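Local coordinates for protein T cell receptor mu chain (Monodelphis domestica, PDB 7L15) that forms one chain of the marsupial gamma mu T cell receptor, pairing with a gamma chain and probably taking part in antigen recognition through its V domain, at residues A[138-143]-A[203-208]; A[154-159]-A[187-192]; A[147-152]-A[193-198]; A[159-164]-A[175-180]. All coordinates share one frame; numbering follows the deposited sequence.

All four contacts lie in the constant, C1-set immunoglobulin domain, a sandwich of two antiparallel sheets. Interactions 2 and 3 sit about 18 Å apart, centre to centre, on the same strand pair, 148-156 with 187-194, at its two ends. Interactions 1 and 4 instead cross the sandwich: each joins an outer strand of that sheet (139-145 or 175-181) to a strand of the second sheet (201-207 or 162-167), and their centres are about 9 Å apart. Along the chain they nest: interaction 4 inside 2, 2 inside 3, and 3 inside 1. The disulfide Cys151-Cys203 ties interaction 3 to interaction 1, bonding the two sheets covalently through the core, while the gamma chain packs against the first.

Interaction 1: residues A[138-143]-A[203-208]; sequences PSVFLV and CSVKHL
Val140 and Val205 meet over the middle of this contact, CG2 of Val140 lying 3.7 Å from CG2 of Val205, with the two branched side chains sliding past each other in opposite directions. Their methyl groups are the bumps; the hollows are made by the neighbours two residues along each strand. Val140 lies between Val205 and Cys203: its other branch, CG1, set opposite the backbone N (chi1 179°), reaches the sulfur of Cys203, with CG1 and SG 4.1 Å apart. Val205 in turn points CG1 at the ring of Pro138, whose CG is 4.1 Å away.

Strands 139-143 and 203-207 belong to the two facing sheets of an immunoglobulin C1-type sandwich. Their axes come within 8.1 Å and run 158° apart, nearly antiparallel; the gap is filled by side chains, and no hydrogen bond crosses it between the two segments. Beta-branched valines suit such a place, being short, stiff and compatible with extended backbone. Cys203 uses its sulfur for the disulfide to Cys151, which joins the two sheets covalently.

At one end Leu142, longer than a valine, compensates for a CB that does not aim at the opposite strand: its CD2 extends to 3.8 Å from CB of Cys203. At the other end the CD corner of the Pro138 ring meets the imidazole of His207 at a slant, 3.6 Å from ND1. The compact proline gives an apolar bump of fixed shape; histidine packs its CB and ring while NE2 hydrogen-bonds to the carbonyl O of Pro158, which helps fix the imidazole's rotation.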
loop_
_atom_site.group_PDB
_atom_site.type_symbol
_atom_site.label_atom_id
_atom_site.label_comp_id
_atom_site.label_asym_id
_atom_site.label_seq_id
_atom_site.Cartn_x
_atom_site.Cartn_y
_atom_site.Cartn_z
ATOM N N PRO A 138 17.283 22.030 -0.358
ATOM C CA PRO A 138 17.863 20.685 -0.386
ATOM C C PRO A 138 19.363 20.714 -0.611
ATOM O O PRO A 138 19.939 21.707 -1.072
ATOM C CB PRO A 138 17.166 20.030 -1.580
ATOM C CG PRO A 138 16.901 21.184 -2.521
ATOM C CD PRO A 138 16.524 22.329 -1.589
ATOM N N SER A 139 19.992 19.594 -0.267
ATOM C CA SER A 139 21.324 19.265 -0.753
ATOM C C SER A 139 21.187 18.283 -1.911
ATOM O O SER A 139 20.166 17.606 -2.051
ATOM C CB SER A 139 22.191 18.666 0.361
ATOM O OG SER A 139 21.425 17.802 1.182
ATOM N N VAL A 140 22.214 18.234 -2.765
ATOM C CA VAL A 140 22.138 17.497 -4.020
ATOM C C VAL A 140 23.369 16.609 -4.161
ATOM O O VAL A 140 24.501 17.090 -4.064
ATOM C CB VAL A 140 22.007 18.453 -5.223
ATOM C CG1 VAL A 140 21.955 17.681 -6.517
ATOM C CG2 VAL A 140 20.757 19.319 -5.065
ATOM N N PHE A 141 23.148 15.321 -4.421
ATOM C CA PHE A 141 24.233 14.362 -4.559
ATOM C C PHE A 141 24.034 13.549 -5.819
ATOM O O PHE A 141 22.925 13.069 -6.075
ATOM C CB PHE A 141 24.293 13.436 -3.346
ATOM C CG PHE A 141 24.291 14.174 -2.052
ATOM C CD1 PHE A 141 25.472 14.703 -1.542
ATOM C CD2 PHE A 141 23.115 14.373 -1.358
ATOM C CE1 PHE A 141 25.469 15.425 -0.337
ATOM C CE2 PHE A 141 23.109 15.079 -0.146
ATOM C CZ PHE A 141 24.291 15.602 0.362
ATOM N N LEU A 142 25.110 13.380 -6.591
ATOM C CA LEU A 142 25.104 12.492 -7.745
ATOM C C LEU A 142 25.611 11.117 -7.339
ATOM O O LEU A 142 26.586 11.000 -6.591
ATOM C CB LEU A 142 25.981 13.047 -8.869
ATOM C CG LEU A 142 25.442 14.166 -9.752
ATOM C CD1 LEU A 142 26.575 14.712 -10.612
ATOM C CD2 LEU A 142 24.330 13.620 -10.619
ATOM N N VAL A 143 24.942 10.074 -7.833
ATOM C CA VAL A 143 25.368 8.701 -7.612
ATOM C C VAL A 143 25.248 7.964 -8.933
ATOM O O VAL A 143 24.327 8.211 -9.718
ATOM C CB VAL A 143 24.537 7.973 -6.529
ATOM C CG1 VAL A 143 25.259 6.691 -6.094
ATOM C CG2 VAL A 143 24.247 8.893 -5.344
ATOM N N CYS A 203 23.466 17.539 -12.196
ATOM C CA CYS A 203 22.119 17.555 -11.666
ATOM C C CYS A 203 21.836 18.945 -11.131
ATOM O O CYS A 203 22.600 19.468 -10.317
ATOM C CB CYS A 203 21.929 16.522 -10.561
ATOM S SG CYS A 203 20.219 16.503 -10.085
ATOM N N SER A 204 20.740 19.535 -11.572
ATOM C CA SER A 204 20.450 20.919 -11.257
ATOM C C SER A 204 19.045 21.018 -10.683
ATOM O O SER A 204 18.084 20.558 -11.308
ATOM C CB SER A 204 20.595 21.790 -12.501
ATOM O OG SER A 204 19.960 23.035 -12.282
ATOM N N VAL A 205 18.933 21.619 -9.497
ATOM C CA VAL A 205 17.689 21.674 -8.739
ATOM C C VAL A 205 17.314 23.127 -8.498
ATOM O O VAL A 205 18.161 23.941 -8.112
ATOM C CB VAL A 205 17.822 20.920 -7.400
ATOM C CG1 VAL A 205 16.556 21.075 -6.563
ATOM C CG2 VAL A 205 18.123 19.448 -7.661
ATOM N N LYS A 206 16.046 23.448 -8.717
ATOM C CA LYS A 206 15.509 24.774 -8.455
ATOM C C LYS A 206 14.457 24.637 -7.367
ATOM O O LYS A 206 13.548 23.808 -7.473
ATOM C CB LYS A 206 14.920 25.397 -9.724
ATOM C CG LYS A 206 15.956 26.119 -10.580
ATOM C CD LYS A 206 15.508 26.223 -12.027
ATOM C CE LYS A 206 16.283 27.296 -12.786
ATOM N NZ LYS A 206 15.380 28.189 -13.589
ATOM N N HIS A 207 14.603 25.422 -6.310
ATOM C CA HIS A 207 13.730 25.294 -5.156
ATOM C C HIS A 207 13.648 26.669 -4.522
ATOM O O HIS A 207 14.684 27.246 -4.173
ATOM C CB HIS A 207 14.272 24.239 -4.184
ATOM C CG HIS A 207 13.418 24.038 -2.971
ATOM N ND1 HIS A 207 13.725 24.593 -1.748
ATOM C CD2 HIS A 207 12.263 23.351 -2.796
ATOM C CE1 HIS A 207 12.788 24.263 -0.872
ATOM N NE2 HIS A 207 11.891 23.506 -1.483
ATOM N N LEU A 208 12.429 27.214 -4.448
ATOM C CA LEU A 208 12.170 28.554 -3.899
ATOM C C LEU A 208 13.038 29.601 -4.575
ATOM O O LEU A 208 13.584 30.494 -3.929
ATOM C CB LEU A 208 12.385 28.586 -2.381
ATOM C CG LEU A 208 11.472 27.618 -1.633
ATOM C CD1 LEU A 208 11.802 27.644 -0.173
ATOM C CD2 LEU A 208 10.004 27.956 -1.867
#

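Interaction 2: residues A[154-159]-A[187-192]; sequences RNFYPK and YSAIHI
Tyr187 opens the second segment by pairing with Phe156 in a G1 beta bulge, where Asn155 and Phe156 on one strand both face this single tyrosine. Asn155 has the positive phi (64°) expected at the first bulge position, and asparagine tolerates it better than most residues. Two backbone hydrogen bonds close the antiparallel pair, N of Phe156 to O of Tyr187 and N of Tyr187 to O of Phe156, both 2.9 Å. These strands share one sheet of the C1-set immunoglobulin domain.

The Tyr187 side chain starts with its CB over one face of the Phe156 ring, 3.9 Å from the centroid, a CH-pi contact in which the two side chains cross at about a right angle. Further out, its phenol ring becomes a platform for Lys159, whose CB sits almost centrally on one face, 3.6 Å from the centroid and 8° off the normal; the lysine chain runs alongside in the same direction, an aliphatic stem well matched to an aromatic surface. CD1 of Tyr157 meets the edge of the Tyr187 ring.

Ser188 follows, its CB 4.0 Å from CA of Arg154. Serine suits the place through its hydroxyl, which bonds to Trp189 of the gamma chain, while the guanidinium of Arg154 bridges to Glu136 of that chain. Next comes Ala189. CG of Phe156 stands between backbone N and carbonyl carbon (chi1 51°), laying the ring along the backbone of Tyr187 and Ser188 as far as the alanine methyl: CB of Ala189 lies in the ring plane at the edge, 3.9 Å from CZ of Phe156.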
loop_
_atom_site.group_PDB
_atom_site.type_symbol
_atom_site.label_atom_id
_atom_site.label_comp_id
_atom_site.label_asym_id
_atom_site.label_seq_id
_atom_site.Cartn_x
_atom_site.Cartn_y
_atom_site.Cartn_z
ATOM N N ARG A 154 17.952 15.805 -0.886
ATOM C CA ARG A 154 17.608 15.468 0.499
ATOM C C ARG A 154 17.114 16.658 1.303
ATOM O O ARG A 154 17.781 17.693 1.389
ATOM C CB ARG A 154 18.792 14.841 1.232
ATOM C CG ARG A 154 19.172 13.509 0.670
ATOM C CD ARG A 154 19.535 12.465 1.713
ATOM N NE ARG A 154 19.199 12.837 3.078
ATOM C CZ ARG A 154 20.040 12.745 4.101
ATOM N NH1 ARG A 154 19.641 13.096 5.309
ATOM N NH2 ARG A 154 21.273 12.274 3.923
ATOM N N ASN A 155 15.950 16.477 1.919
ATOM C CA ASN A 155 15.469 17.332 2.990
ATOM C C ASN A 155 15.248 18.750 2.476
ATOM O O ASN A 155 16.086 19.650 2.625
ATOM C CB ASN A 155 16.428 17.242 4.176
ATOM C CG ASN A 155 16.641 15.788 4.621
ATOM O OD1 ASN A 155 17.775 15.317 4.746
ATOM N ND2 ASN A 155 15.544 15.071 4.831
ATOM N N PHE A 156 14.109 18.929 1.823
ATOM C CA PHE A 156 13.654 20.233 1.394
ATOM C C PHE A 156 12.205 20.408 1.798
ATOM O O PHE A 156 11.476 19.442 2.024
ATOM C CB PHE A 156 13.819 20.425 -0.115
ATOM C CG PHE A 156 13.234 19.326 -0.951
ATOM C CD1 PHE A 156 13.949 18.159 -1.181
ATOM C CD2 PHE A 156 11.989 19.477 -1.544
ATOM C CE1 PHE A 156 13.420 17.153 -1.971
ATOM C CE2 PHE A 156 11.451 18.476 -2.340
ATOM C CZ PHE A 156 12.164 17.309 -2.549
ATOM N N TYR A 157 11.796 21.662 1.893
ATOM C CA TYR A 157 10.437 21.985 2.190
ATOM C C TYR A 157 10.278 23.397 1.644
ATOM O O TYR A 157 11.193 24.214 1.827
ATOM C CB TYR A 157 10.121 21.933 3.691
ATOM C CG TYR A 157 8.637 22.129 3.884
ATOM C CD1 TYR A 157 7.759 21.054 3.745
ATOM C CD2 TYR A 157 8.101 23.396 4.116
ATOM C CE1 TYR A 157 6.384 21.223 3.860
ATOM C CE2 TYR A 157 6.702 23.577 4.237
ATOM C CZ TYR A 157 5.861 22.478 4.109
ATOM O OH TYR A 157 4.495 22.625 4.220
ATOM N N PRO A 158 9.157 23.720 0.969
ATOM C CA PRO A 158 8.038 22.850 0.591
ATOM C C PRO A 158 8.406 21.897 -0.570
ATOM O O PRO A 158 9.537 21.932 -1.076
ATOM C CB PRO A 158 6.946 23.855 0.163
ATOM C CG PRO A 158 7.739 25.008 -0.418
ATOM C CD PRO A 158 8.997 25.085 0.425
ATOM N N LYS A 159 7.441 21.087 -1.009
ATOM C CA LYS A 159 7.723 19.968 -1.906
ATOM C C LYS A 159 7.955 20.393 -3.350
ATOM O O LYS A 159 8.555 19.623 -4.104
ATOM C CB LYS A 159 6.571 18.941 -1.877
ATOM C CG LYS A 159 5.334 19.386 -2.644
ATOM C CD LYS A 159 4.133 18.476 -2.423
ATOM C CE LYS A 159 3.236 19.014 -1.327
ATOM N NZ LYS A 159 1.787 18.781 -1.603
ATOM N N TYR A 187 10.803 16.658 2.704
ATOM C CA TYR A 187 10.774 15.806 1.533
ATOM C C TYR A 187 12.191 15.476 1.099
ATOM O O TYR A 187 13.128 16.238 1.340
ATOM C CB TYR A 187 10.028 16.475 0.370
ATOM C CG TYR A 187 8.561 16.661 0.664
ATOM C CD1 TYR A 187 8.098 17.776 1.381
ATOM C CD2 TYR A 187 7.648 15.723 0.251
ATOM C CE1 TYR A 187 6.760 17.939 1.635
ATOM C CE2 TYR A 187 6.301 15.872 0.512
ATOM C CZ TYR A 187 5.863 16.978 1.197
ATOM O OH TYR A 187 4.522 17.112 1.446
ATOM N N SER A 188 12.331 14.324 0.459
ATOM C CA SER A 188 13.538 13.973 -0.255
ATOM C C SER A 188 13.093 13.341 -1.570
ATOM O O SER A 188 11.924 13.006 -1.759
ATOM C CB SER A 188 14.460 13.067 0.593
ATOM O OG SER A 188 14.052 11.714 0.560
ATOM N N ALA A 189 14.014 13.242 -2.512
ATOM C CA ALA A 189 13.597 12.869 -3.847
ATOM C C ALA A 189 14.792 12.291 -4.570
ATOM O O ALA A 189 15.947 12.566 -4.224
ATOM C CB ALA A 189 13.016 14.069 -4.613
ATOM N N ILE A 190 14.489 11.466 -5.563
ATOM C CA ILE A 190 15.481 10.846 -6.422
ATOM C C ILE A 190 15.050 11.074 -7.854
ATOM O O ILE A 190 13.903 10.783 -8.209
ATOM C CB ILE A 190 15.639 9.340 -6.140
ATOM C CG1 ILE A 190 16.309 9.144 -4.787
ATOM C CG2 ILE A 190 16.465 8.677 -7.241
ATOM C CD1 ILE A 190 16.477 7.763 -4.458
ATOM N N HIS A 191 15.964 11.599 -8.667
ATOM C CA HIS A 191 15.767 11.798 -10.094
ATOM C C HIS A 191 16.706 10.844 -10.829
ATOM O O HIS A 191 17.927 10.923 -10.656
ATOM C CB HIS A 191 16.053 13.259 -10.449
ATOM C CG HIS A 191 15.595 13.674 -11.814
ATOM N ND1 HIS A 191 14.277 13.616 -12.207
ATOM C CD2 HIS A 191 16.275 14.201 -12.858
ATOM C CE1 HIS A 191 14.166 14.065 -13.443
ATOM N NE2 HIS A 191 15.365 14.430 -13.861
ATOM N N ILE A 192 16.144 9.954 -11.649
ATOM C CA ILE A 192 16.894 8.892 -12.312
ATOM C C ILE A 192 17.077 9.238 -13.783
ATOM O O ILE A 192 16.168 9.786 -14.416
ATOM C CB ILE A 192 16.172 7.544 -12.149
ATOM C CG1 ILE A 192 16.170 7.127 -10.677
ATOM C CG2 ILE A 192 16.820 6.485 -13.003
ATOM C CD1 ILE A 192 17.501 6.698 -10.173
#

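Interaction 3: residues A[147-152]-A[193-198]; sequences DAVACL and GRVGEN
Val149 and Gly193 form a hydrogen-bonded antiparallel pair. N of Val149 donates to O of Gly193 at 2.9 Å in a practically straight bond (179°), and N of Gly193 returns one to O of Val149. One step on, Ala148 and Arg194 make the non-hydrogen-bonded pair, followed by a bond from N of Val195 to O of Asp147, 2.8 Å long, so the pairing of strands 148-156 and 187-194 carries on one bond past their ends, within the C1-set domain.

CA-H...O contacts probably add a little at this end of the pair: CA of Arg194 is 3.4 Å from O of Asp147, and CA of Asp147 approaches O of Val195.

Apolar packing is small. CG1 of Val149 meets CG1 of Val195 at 3.9 Å; the same CG1 of Val149 also lies 3.3 Å from the carbonyl O of Gly193, which has no side chain on that face.

Charge lies on the other face. Arg194, folded back by bends at chi2 and chi3, lays its guanidinium over the methyl of Ala148, and OD2 of Asp147 approaches the edge, 3.9 Å from NH2 of Arg194 in a long salt bridge. The two planes are 46° apart.

NE of Arg194 is buried without a partner, while its NH1 bridges to Glu150 of the gamma chain. The aspartate is therefore probably a secondary electrostatic aid, and the arginine's main ionic commitment is to the chain interface.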
loop_
_atom_site.group_PDB
_atom_site.type_symbol
_atom_site.label_atom_id
_atom_site.label_comp_id
_atom_site.label_asym_id
_atom_site.label_seq_id
_atom_site.Cartn_x
_atom_site.Cartn_y
_atom_site.Cartn_z
ATOM N N ASP A 147 25.633 2.717 -16.363
ATOM C CA ASP A 147 25.059 3.767 -17.201
ATOM C C ASP A 147 23.847 4.425 -16.564
ATOM O O ASP A 147 23.146 5.196 -17.227
ATOM C CB ASP A 147 24.676 3.209 -18.579
ATOM C CG ASP A 147 23.575 2.162 -18.505
ATOM O OD1 ASP A 147 23.727 1.181 -17.745
ATOM O OD2 ASP A 147 22.547 2.324 -19.198
ATOM N N ALA A 148 23.574 4.121 -15.303
ATOM C CA ALA A 148 22.481 4.731 -14.574
ATOM C C ALA A 148 23.052 5.811 -13.666
ATOM O O ALA A 148 24.094 5.613 -13.026
ATOM C CB ALA A 148 21.717 3.680 -13.769
ATOM N N VAL A 149 22.391 6.964 -13.642
ATOM C CA VAL A 149 22.745 8.047 -12.740
ATOM C C VAL A 149 21.522 8.373 -11.903
ATOM O O VAL A 149 20.424 8.562 -12.441
ATOM C CB VAL A 149 23.253 9.290 -13.491
ATOM C CG1 VAL A 149 22.217 9.763 -14.500
ATOM C CG2 VAL A 149 23.581 10.393 -12.498
ATOM N N ALA A 150 21.703 8.399 -10.590
ATOM C CA ALA A 150 20.681 8.853 -9.668
ATOM C C ALA A 150 21.116 10.201 -9.129
ATOM O O ALA A 150 22.279 10.394 -8.780
ATOM C CB ALA A 150 20.469 7.867 -8.505
ATOM N N CYS A 151 20.188 11.133 -9.077
ATOM C CA CYS A 151 20.416 12.407 -8.425
ATOM C C CYS A 151 19.616 12.397 -7.125
ATOM O O CYS A 151 18.391 12.313 -7.154
ATOM C CB CYS A 151 20.014 13.557 -9.352
ATOM S SG CYS A 151 20.183 15.121 -8.588
ATOM N N LEU A 152 20.309 12.451 -5.991
ATOM C CA LEU A 152 19.686 12.343 -4.678
ATOM C C LEU A 152 19.494 13.739 -4.103
ATOM O O LEU A 152 20.458 14.502 -3.982
ATOM C CB LEU A 152 20.546 11.489 -3.749
ATOM C CG LEU A 152 20.291 11.591 -2.251
ATOM C CD1 LEU A 152 18.896 11.157 -1.941
ATOM C CD2 LEU A 152 21.294 10.682 -1.523
ATOM N N GLY A 193 18.252 8.918 -14.330
ATOM C CA GLY A 193 18.466 9.074 -15.754
ATOM C C GLY A 193 19.504 8.093 -16.252
ATOM O O GLY A 193 20.138 7.385 -15.471
ATOM N N ARG A 194 19.665 8.049 -17.581
ATOM C CA ARG A 194 20.599 7.141 -18.242
ATOM C C ARG A 194 21.680 7.953 -18.941
ATOM O O ARG A 194 21.372 8.848 -19.730
ATOM C CB ARG A 194 19.881 6.240 -19.251
ATOM C CG ARG A 194 18.527 5.706 -18.787
ATOM C CD ARG A 194 18.557 5.136 -17.399
ATOM N NE ARG A 194 19.257 3.869 -17.348
ATOM C CZ ARG A 194 18.672 2.726 -17.022
ATOM N NH1 ARG A 194 17.382 2.712 -16.704
ATOM N NH2 ARG A 194 19.380 1.606 -17.000
ATOM N N VAL A 195 22.942 7.638 -18.659
ATOM C CA VAL A 195 24.061 8.327 -19.292
ATOM C C VAL A 195 25.295 7.457 -19.138
ATOM O O VAL A 195 25.455 6.756 -18.137
ATOM C CB VAL A 195 24.268 9.743 -18.689
ATOM C CG1 VAL A 195 24.908 9.665 -17.307
ATOM C CG2 VAL A 195 25.087 10.633 -19.641
ATOM N N GLY A 196 26.169 7.502 -20.139
ATOM C CA GLY A 196 27.379 6.703 -20.085
ATOM C C GLY A 196 28.204 7.042 -18.854
ATOM O O GLY A 196 28.258 8.193 -18.412
ATOM N N GLU A 197 28.849 6.014 -18.289
ATOM C CA GLU A 197 29.563 6.169 -17.025
ATOM C C GLU A 197 30.713 7.159 -17.129
ATOM O O GLU A 197 31.205 7.630 -16.097
ATOM C CB GLU A 197 30.090 4.814 -16.538
ATOM N N ASN A 198 31.140 7.497 -18.344
ATOM C CA ASN A 198 32.219 8.446 -18.539
ATOM C C ASN A 198 31.746 9.815 -19.017
ATOM O O ASN A 198 32.581 10.702 -19.230
ATOM C CB ASN A 198 33.243 7.868 -19.521
ATOM C CG ASN A 198 33.898 6.598 -19.001
ATOM O OD1 ASN A 198 34.676 6.633 -18.043
ATOM N ND2 ASN A 198 33.588 5.468 -19.631
#

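Interaction 4: residues A[159-164]-A[175-180]; sequences KELHVS and QSLSLA
Leu179 reaches across to Lys159 and Leu161 and can be traced outward from its backbone. Its CB points at the opposite segment, and CG, set opposite the backbone N (chi1 -178°), continues the line into the gap, where the side chain forks. CD1 lies 3.6 Å from the carbonyl O of Lys159 and 4.0 Å from CD1 of Leu161, the two leucines sliding past one another in opposite directions. CD2 turns to the stem of Lys159, 4.3 Å from its CB, before that lysine leads its charged end away. Leucine suits the spot because its fork touches a backbone oxygen, a methyl and a methylene at once.

Leu161 is shared between two neighbours, since its CD1 also stands 4.1 Å from CD2 of Leu177. The other branch of Leu177, CD1, meets Val163 at CG2, 3.9 Å away, with the two side chains crossing at about a right angle. Serines and leucines alternate from Ser176 to Leu179, so Leu177 and Leu179, with Gln175 before them, all point at the 159-164 segment.

At the far end the chemistry changes to polar. Gln175 stretches out beyond CG, bringing OE1 to 3.8 Å from CA of Ser164; the same oxygen accepts hydrogen bonds from N of Leu165 and NE2 of His191, while NE2 of Gln175 donates to O of Ile172. An amide fits here by donating and accepting at one tip.

Side chains interlocking between facing strands, with no backbone bond across the two segments, are typical of the two-sheet sandwich of a C1-set immunoglobulin domain.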
loop_
_atom_site.group_PDB
_atom_site.type_symbol
_atom_site.label_atom_id
_atom_site.label_comp_id
_atom_site.label_asym_id
_atom_site.label_seq_id
_atom_site.Cartn_x
_atom_site.Cartn_y
_atom_site.Cartn_z
ATOM N N LYS A 159 7.441 21.087 -1.009
ATOM C CA LYS A 159 7.723 19.968 -1.906
ATOM C C LYS A 159 7.955 20.393 -3.350
ATOM O O LYS A 159 8.555 19.623 -4.104
ATOM C CB LYS A 159 6.571 18.941 -1.877
ATOM C CG LYS A 159 5.334 19.386 -2.644
ATOM C CD LYS A 159 4.133 18.476 -2.423
ATOM C CE LYS A 159 3.236 19.014 -1.327
ATOM N NZ LYS A 159 1.787 18.781 -1.603
ATOM N N GLU A 160 7.475 21.563 -3.765
ATOM C CA GLU A 160 7.625 21.969 -5.158
ATOM C C GLU A 160 9.104 22.185 -5.481
ATOM O O GLU A 160 9.804 22.932 -4.780
ATOM C CB GLU A 160 6.817 23.238 -5.447
ATOM C CG GLU A 160 5.303 23.052 -5.357
ATOM C CD GLU A 160 4.796 22.990 -3.921
ATOM O OE1 GLU A 160 5.497 23.502 -3.029
ATOM O OE2 GLU A 160 3.702 22.423 -3.691
ATOM N N LEU A 161 9.590 21.502 -6.523
ATOM C CA LEU A 161 10.917 21.775 -7.064
ATOM C C LEU A 161 10.957 21.354 -8.525
ATOM O O LEU A 161 10.081 20.647 -9.022
ATOM C CB LEU A 161 12.040 21.081 -6.267
ATOM C CG LEU A 161 12.013 19.593 -5.875
ATOM C CD1 LEU A 161 11.252 18.728 -6.856
ATOM C CD2 LEU A 161 13.411 19.033 -5.710
ATOM N N HIS A 162 12.010 21.779 -9.198
ATOM C CA HIS A 162 12.274 21.407 -10.574
ATOM C C HIS A 162 13.673 20.820 -10.621
ATOM O O HIS A 162 14.601 21.397 -10.042
ATOM C CB HIS A 162 12.154 22.623 -11.493
ATOM C CG HIS A 162 12.157 22.293 -12.949
ATOM N ND1 HIS A 162 13.308 22.307 -13.711
ATOM C CD2 HIS A 162 11.149 21.967 -13.792
ATOM C CE1 HIS A 162 13.008 21.998 -14.961
ATOM N NE2 HIS A 162 11.706 21.793 -15.036
ATOM N N VAL A 163 13.808 19.664 -11.283
ATOM C CA VAL A 163 15.056 18.918 -11.384
ATOM C C VAL A 163 15.360 18.666 -12.848
ATOM O O VAL A 163 14.457 18.482 -13.675
ATOM C CB VAL A 163 15.019 17.571 -10.639
ATOM C CG1 VAL A 163 16.436 16.987 -10.496
ATOM C CG2 VAL A 163 14.368 17.732 -9.291
ATOM N N SER A 164 16.648 18.643 -13.161
ATOM C CA SER A 164 17.112 18.412 -14.522
ATOM C C SER A 164 18.501 17.790 -14.469
ATOM O O SER A 164 19.378 18.287 -13.756
ATOM C CB SER A 164 17.118 19.729 -15.299
ATOM O OG SER A 164 17.594 19.537 -16.601
ATOM N N GLN A 175 14.877 10.501 -18.117
ATOM C CA GLN A 175 14.786 11.135 -16.803
ATOM C C GLN A 175 13.407 10.929 -16.195
ATOM O O GLN A 175 12.401 10.932 -16.911
ATOM C CB GLN A 175 15.062 12.634 -16.909
ATOM C CG GLN A 175 16.498 12.988 -17.196
ATOM C CD GLN A 175 16.699 14.485 -17.350
ATOM O OE1 GLN A 175 16.387 15.272 -16.445
ATOM N NE2 GLN A 175 17.221 14.886 -18.500
ATOM N N SER A 176 13.363 10.772 -14.863
ATOM C CA SER A 176 12.115 10.602 -14.117
ATOM C C SER A 176 12.352 10.830 -12.620
ATOM O O SER A 176 13.370 10.400 -12.072
ATOM C CB SER A 176 11.511 9.214 -14.340
ATOM O OG SER A 176 12.412 8.224 -13.900
ATOM N N LEU A 177 11.373 11.453 -11.963
ATOM C CA LEU A 177 11.520 11.998 -10.620
ATOM C C LEU A 177 10.595 11.291 -9.640
ATOM O O LEU A 177 9.392 11.175 -9.892
ATOM C CB LEU A 177 11.196 13.492 -10.620
ATOM C CG LEU A 177 11.175 14.163 -9.248
ATOM C CD1 LEU A 177 12.580 14.280 -8.705
ATOM C CD2 LEU A 177 10.538 15.516 -9.369
ATOM N N SER A 178 11.142 10.861 -8.507
ATOM C CA SER A 178 10.354 10.279 -7.421
ATOM C C SER A 178 10.541 11.119 -6.168
ATOM O O SER A 178 11.667 11.485 -5.815
ATOM C CB SER A 178 10.760 8.833 -7.131
ATOM O OG SER A 178 10.782 8.042 -8.307
ATOM N N LEU A 179 9.441 11.409 -5.490
ATOM C CA LEU A 179 9.452 12.343 -4.380
ATOM C C LEU A 179 8.632 11.738 -3.263
ATOM O O LEU A 179 7.576 11.161 -3.526
ATOM C CB LEU A 179 8.863 13.697 -4.815
ATOM C CG LEU A 179 8.815 14.833 -3.802
ATOM C CD1 LEU A 179 9.346 16.109 -4.427
ATOM C CD2 LEU A 179 7.389 15.032 -3.345
ATOM N N ALA A 180 9.110 11.850 -2.026
ATOM C CA ALA A 180 8.363 11.279 -0.908
ATOM C C ALA A 180 8.647 12.052 0.367
ATOM O O ALA A 180 9.758 12.564 0.551
ATOM C CB ALA A 180 8.710 9.798 -0.682
#